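Local atomic coordinates of tail spike protein gp49 (Pseudomonas phage LKA1, PDB entry 4RU4), a protein that forms the trimeric tailspike of phage LKA1 and acts as a lyase on the O-specific polysaccharide of Pseudomonas. Residues 418-432 with 450-464. Numbering follows the deposited sequence. Where two conformers were deposited one is given.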
# COMPACT_ATOMS: atom_id res chain seq x y z
N GLN B 418 -5.18 -0.58 -28.47
CA GLN B 418 -4.76 0.66 -27.84
C GLN B 418 -3.28 0.58 -27.43
O GLN B 418 -2.77 -0.50 -27.14
CB GLN B 418 -5.65 0.96 -26.63
CG GLN B 418 -7.15 1.13 -26.98
CD GLN B 418 -8.05 1.27 -25.74
OE1 GLN B 418 -7.61 1.75 -24.69
NE2 GLN B 418 -9.31 0.85 -25.86
N PRO B 419 -2.57 1.72 -27.43
CA PRO B 419 -1.16 1.71 -27.04
C PRO B 419 -0.99 1.03 -25.67
O PRO B 419 -1.85 1.23 -24.80
CB PRO B 419 -0.83 3.20 -26.93
CG PRO B 419 -1.74 3.85 -27.93
CD PRO B 419 -3.04 3.07 -27.82
N CYS B 420 0.08 0.25 -25.51
CA CYS B 420 0.35 -0.49 -24.26
C CYS B 420 1.54 0.10 -23.53
O CYS B 420 2.56 0.36 -24.15
CB CYS B 420 0.69 -1.94 -24.57
SG CYS B 420 -0.62 -2.86 -25.38
N ASN B 421 1.42 0.26 -22.21
CA ASN B 421 2.57 0.67 -21.39
C ASN B 421 2.79 -0.41 -20.33
O ASN B 421 1.91 -0.67 -19.52
CB ASN B 421 2.26 2.00 -20.70
CG ASN B 421 1.79 3.04 -21.65
OD1 ASN B 421 2.43 3.28 -22.67
ND2 ASN B 421 0.66 3.65 -21.35
N PHE B 422 3.94 -1.06 -20.35
CA PHE B 422 4.24 -2.05 -19.33
C PHE B 422 5.27 -1.46 -18.38
O PHE B 422 6.39 -1.11 -18.81
CB PHE B 422 4.77 -3.34 -19.99
CG PHE B 422 3.72 -4.03 -20.80
CD1 PHE B 422 2.74 -4.79 -20.17
CD2 PHE B 422 3.65 -3.87 -22.18
CE1 PHE B 422 1.74 -5.39 -20.90
CE2 PHE B 422 2.66 -4.51 -22.91
CZ PHE B 422 1.71 -5.25 -22.26
N LEU B 423 4.88 -1.32 -17.12
CA LEU B 423 5.69 -0.60 -16.14
C LEU B 423 6.09 -1.50 -15.00
O LEU B 423 5.22 -2.08 -14.35
CB LEU B 423 4.88 0.56 -15.52
CG LEU B 423 4.12 1.45 -16.52
CD1 LEU B 423 3.30 2.51 -15.81
CD2 LEU B 423 5.05 2.06 -17.57
N ILE B 424 7.39 -1.55 -14.71
CA ILE B 424 7.88 -2.28 -13.56
C ILE B 424 8.62 -1.25 -12.73
O ILE B 424 9.63 -0.69 -13.18
CB ILE B 424 8.82 -3.46 -13.92
CG1 ILE B 424 8.07 -4.57 -14.65
CG2 ILE B 424 9.46 -4.04 -12.66
CD1 ILE B 424 7.84 -4.29 -16.13
N GLN B 425 8.08 -0.96 -11.56
CA GLN B 425 8.62 0.14 -10.75
C GLN B 425 9.02 -0.33 -9.36
O GLN B 425 8.18 -0.68 -8.53
CB GLN B 425 7.65 1.31 -10.64
CG GLN B 425 7.20 1.91 -11.99
CD GLN B 425 6.32 3.15 -11.79
OE1 GLN B 425 5.92 3.44 -10.66
NE2 GLN B 425 6.02 3.87 -12.86
N GLY B 426 10.32 -0.30 -9.11
CA GLY B 426 10.83 -0.58 -7.79
C GLY B 426 10.61 -2.04 -7.40
O GLY B 426 10.49 -2.93 -8.25
N GLY B 427 10.58 -2.27 -6.09
CA GLY B 427 10.45 -3.61 -5.57
C GLY B 427 11.68 -4.47 -5.82
O GLY B 427 12.79 -3.97 -6.01
N SER B 428 11.48 -5.78 -5.81
CA SER B 428 12.60 -6.70 -5.93
C SER B 428 12.20 -7.97 -6.70
O SER B 428 11.02 -8.31 -6.80
CB SER B 428 13.13 -7.09 -4.54
OG SER B 428 12.13 -7.79 -3.78
N LEU B 429 13.19 -8.65 -7.27
CA LEU B 429 12.95 -9.85 -8.05
C LEU B 429 14.09 -10.82 -7.82
O LEU B 429 15.22 -10.55 -8.24
CB LEU B 429 12.83 -9.52 -9.55
CG LEU B 429 12.39 -10.60 -10.57
CD1 LEU B 429 11.78 -9.96 -11.82
CD2 LEU B 429 13.57 -11.52 -10.97
N ARG B 430 13.80 -11.92 -7.13
CA ARG B 430 14.81 -12.95 -6.87
C ARG B 430 14.51 -14.16 -7.73
O ARG B 430 13.37 -14.63 -7.78
CB ARG B 430 14.82 -13.35 -5.39
CG ARG B 430 15.87 -14.41 -5.06
CD ARG B 430 15.80 -14.85 -3.59
NE ARG B 430 15.75 -13.73 -2.66
CZ ARG B 430 15.85 -13.84 -1.34
NH1 ARG B 430 16.05 -15.02 -0.78
NH2 ARG B 430 15.80 -12.76 -0.57
N ALA B 431 15.55 -14.65 -8.41
CA ALA B 431 15.45 -15.80 -9.32
C ALA B 431 16.83 -16.43 -9.42
O ALA B 431 17.61 -16.11 -10.35
CB ALA B 431 14.98 -15.34 -10.70
N PRO B 432 17.16 -17.33 -8.48
CA PRO B 432 18.51 -17.90 -8.38
C PRO B 432 18.81 -18.94 -9.44
O PRO B 432 19.99 -19.29 -9.62
CB PRO B 432 18.50 -18.62 -7.03
CG PRO B 432 17.28 -18.11 -6.29
CD PRO B 432 16.29 -17.73 -7.35
N VAL B 450 0.13 -1.38 -32.52
CA VAL B 450 0.19 -0.22 -31.62
C VAL B 450 1.56 -0.01 -30.94
O VAL B 450 2.38 -0.93 -30.87
CB VAL B 450 -0.90 -0.35 -30.51
CG1 VAL B 450 -2.31 -0.39 -31.13
CG2 VAL B 450 -0.64 -1.59 -29.65
N PRO B 451 1.81 1.21 -30.42
CA PRO B 451 3.01 1.38 -29.60
C PRO B 451 2.99 0.44 -28.40
O PRO B 451 1.95 0.28 -27.77
CB PRO B 451 2.91 2.84 -29.12
CG PRO B 451 2.11 3.54 -30.25
CD PRO B 451 1.05 2.47 -30.57
N VAL B 452 4.12 -0.22 -28.14
CA VAL B 452 4.33 -1.02 -26.94
C VAL B 452 5.55 -0.45 -26.21
O VAL B 452 6.70 -0.62 -26.63
CB VAL B 452 4.58 -2.49 -27.32
CG1 VAL B 452 4.96 -3.34 -26.08
CG2 VAL B 452 3.33 -3.05 -27.99
N ASN B 453 5.27 0.24 -25.10
CA ASN B 453 6.28 0.95 -24.33
C ASN B 453 6.66 0.19 -23.05
O ASN B 453 5.79 -0.39 -22.39
CB ASN B 453 5.72 2.32 -23.95
CG ASN B 453 5.26 3.10 -25.17
OD1 ASN B 453 6.00 3.23 -26.14
ND2 ASN B 453 4.02 3.59 -25.14
N ILE B 454 7.94 0.21 -22.69
CA ILE B 454 8.44 -0.52 -21.54
C ILE B 454 9.16 0.44 -20.64
O ILE B 454 10.07 1.17 -21.09
CB ILE B 454 9.50 -1.61 -21.93
CG1 ILE B 454 9.01 -2.52 -23.06
CG2 ILE B 454 9.91 -2.42 -20.70
CD1 ILE B 454 7.78 -3.25 -22.76
N GLN B 455 8.79 0.44 -19.35
CA GLN B 455 9.56 1.15 -18.35
C GLN B 455 9.98 0.09 -17.32
O GLN B 455 9.15 -0.42 -16.58
CB GLN B 455 8.68 2.22 -17.65
CG GLN B 455 9.39 3.02 -16.54
CD GLN B 455 8.44 3.69 -15.57
OE1 GLN B 455 7.41 3.12 -15.19
NE2 GLN B 455 8.76 4.93 -15.18
N TYR B 456 11.28 -0.23 -17.27
CA TYR B 456 11.74 -1.20 -16.28
C TYR B 456 12.71 -0.42 -15.37
O TYR B 456 13.84 -0.12 -15.77
CB TYR B 456 12.38 -2.38 -17.02
CG TYR B 456 12.43 -3.67 -16.20
CD1 TYR B 456 13.28 -3.78 -15.09
CD2 TYR B 456 11.64 -4.76 -16.54
CE1 TYR B 456 13.32 -4.95 -14.34
CE2 TYR B 456 11.67 -5.93 -15.79
CZ TYR B 456 12.52 -6.02 -14.70
OH TYR B 456 12.55 -7.18 -13.95
N SER B 457 12.27 -0.10 -14.16
CA SER B 457 12.84 1.04 -13.42
C SER B 457 12.92 0.84 -11.90
O SER B 457 11.89 0.71 -11.24
CB SER B 457 11.92 2.24 -13.71
OG SER B 457 12.28 3.41 -13.00
N GLY B 458 14.13 0.83 -11.33
CA GLY B 458 14.28 0.86 -9.87
C GLY B 458 14.29 -0.48 -9.13
O GLY B 458 14.48 -0.52 -7.91
N GLN B 459 14.08 -1.58 -9.85
CA GLN B 459 13.98 -2.90 -9.18
C GLN B 459 15.33 -3.44 -8.70
O GLN B 459 16.34 -3.33 -9.39
CB GLN B 459 13.38 -3.90 -10.16
CG GLN B 459 13.06 -5.28 -9.60
CD GLN B 459 12.57 -6.16 -10.72
OE1 GLN B 459 13.34 -6.56 -11.60
NE2 GLN B 459 11.28 -6.45 -10.73
N ALA B 460 15.34 -4.04 -7.51
CA ALA B 460 16.53 -4.74 -7.00
C ALA B 460 16.45 -6.23 -7.38
O ALA B 460 15.53 -6.92 -6.99
CB ALA B 460 16.60 -4.58 -5.50
N ILE B 461 17.41 -6.70 -8.16
CA ILE B 461 17.37 -8.05 -8.71
C ILE B 461 18.39 -8.94 -7.99
O ILE B 461 19.50 -8.50 -7.66
CB ILE B 461 17.65 -7.98 -10.22
CG1 ILE B 461 16.58 -7.10 -10.89
CG2 ILE B 461 17.76 -9.36 -10.85
CD1 ILE B 461 17.04 -6.42 -12.20
N ASP B 462 18.01 -10.18 -7.74
CA ASP B 462 18.90 -11.12 -7.08
C ASP B 462 18.91 -12.41 -7.90
O ASP B 462 17.97 -13.19 -7.80
CB ASP B 462 18.36 -11.38 -5.67
CG ASP B 462 19.26 -12.29 -4.84
OD1 ASP B 462 20.14 -12.97 -5.39
OD2 ASP B 462 19.08 -12.33 -3.62
N VAL B 463 19.96 -12.63 -8.70
CA VAL B 463 20.06 -13.82 -9.55
C VAL B 463 21.42 -14.49 -9.43
O VAL B 463 22.37 -13.90 -8.87
CB VAL B 463 19.88 -13.44 -11.07
CG1 VAL B 463 18.49 -12.91 -11.33
CG2 VAL B 463 20.95 -12.41 -11.52
N GLY B 464 21.51 -15.73 -9.92
CA GLY B 464 22.77 -16.38 -10.20
C GLY B 464 23.14 -16.00 -11.63
O GLY B 464 23.72 -14.94 -11.85
O HOH W 1 9.41 -6.13 -8.63
O HOH W 2 19.66 -16.98 -11.87
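Asn421 and Asn453 match in both side-chain torsions (chi2 -52° and -50°), each CG lying beside its own backbone N, and this sets their amides side by side and almost coplanar. Asn453 ND2 thus donates straight to Asn421 OD1 at 3.0 Å; the pair is continued by bonds from Asn421 ND2 to Thr381 OG1 and from the backbone N of Tyr483 to Asn453 OD1. Further along this face, Gln455 extends away from its backbone N (chi1 179°) and its OE1 accepts Gln425 NE2 at 2.8 Å, the two amide planes being steeply inclined to each other. Here the face meets the other chains of the trimer: Gln425 OE1 and Gln455 NE2 bond to backbone atoms of Gly427 and Gly458 of the third subunit.

On the reverse face, Ile424 lies against the Tyr456 ring, its CG2 over the ring centre in a CH-pi contact, 4.2 Å from the centroid. The Tyr456 OH donates to Gln459 OE1 at 2.6 Å, which holds this end of the ring. Gln459 NE2 donates one N-H to a water close to Ser428 O. Beyond the glycine turn, one of two Arg430 conformers makes a long salt bridge to Asp462, whose OD2 lies well out of the guanidinium plane with no N-H pointing at it; Asp355 of the second subunit is the stronger partner, at NH2.

Strands 420-425 and 452-457, then 428-431 and 460-463, run parallel and in register. Stacked coils turning the same corner in step, with aliphatic and aromatic residues on one face, mark the right-handed parallel beta-helix of pectate lyase-like proteins.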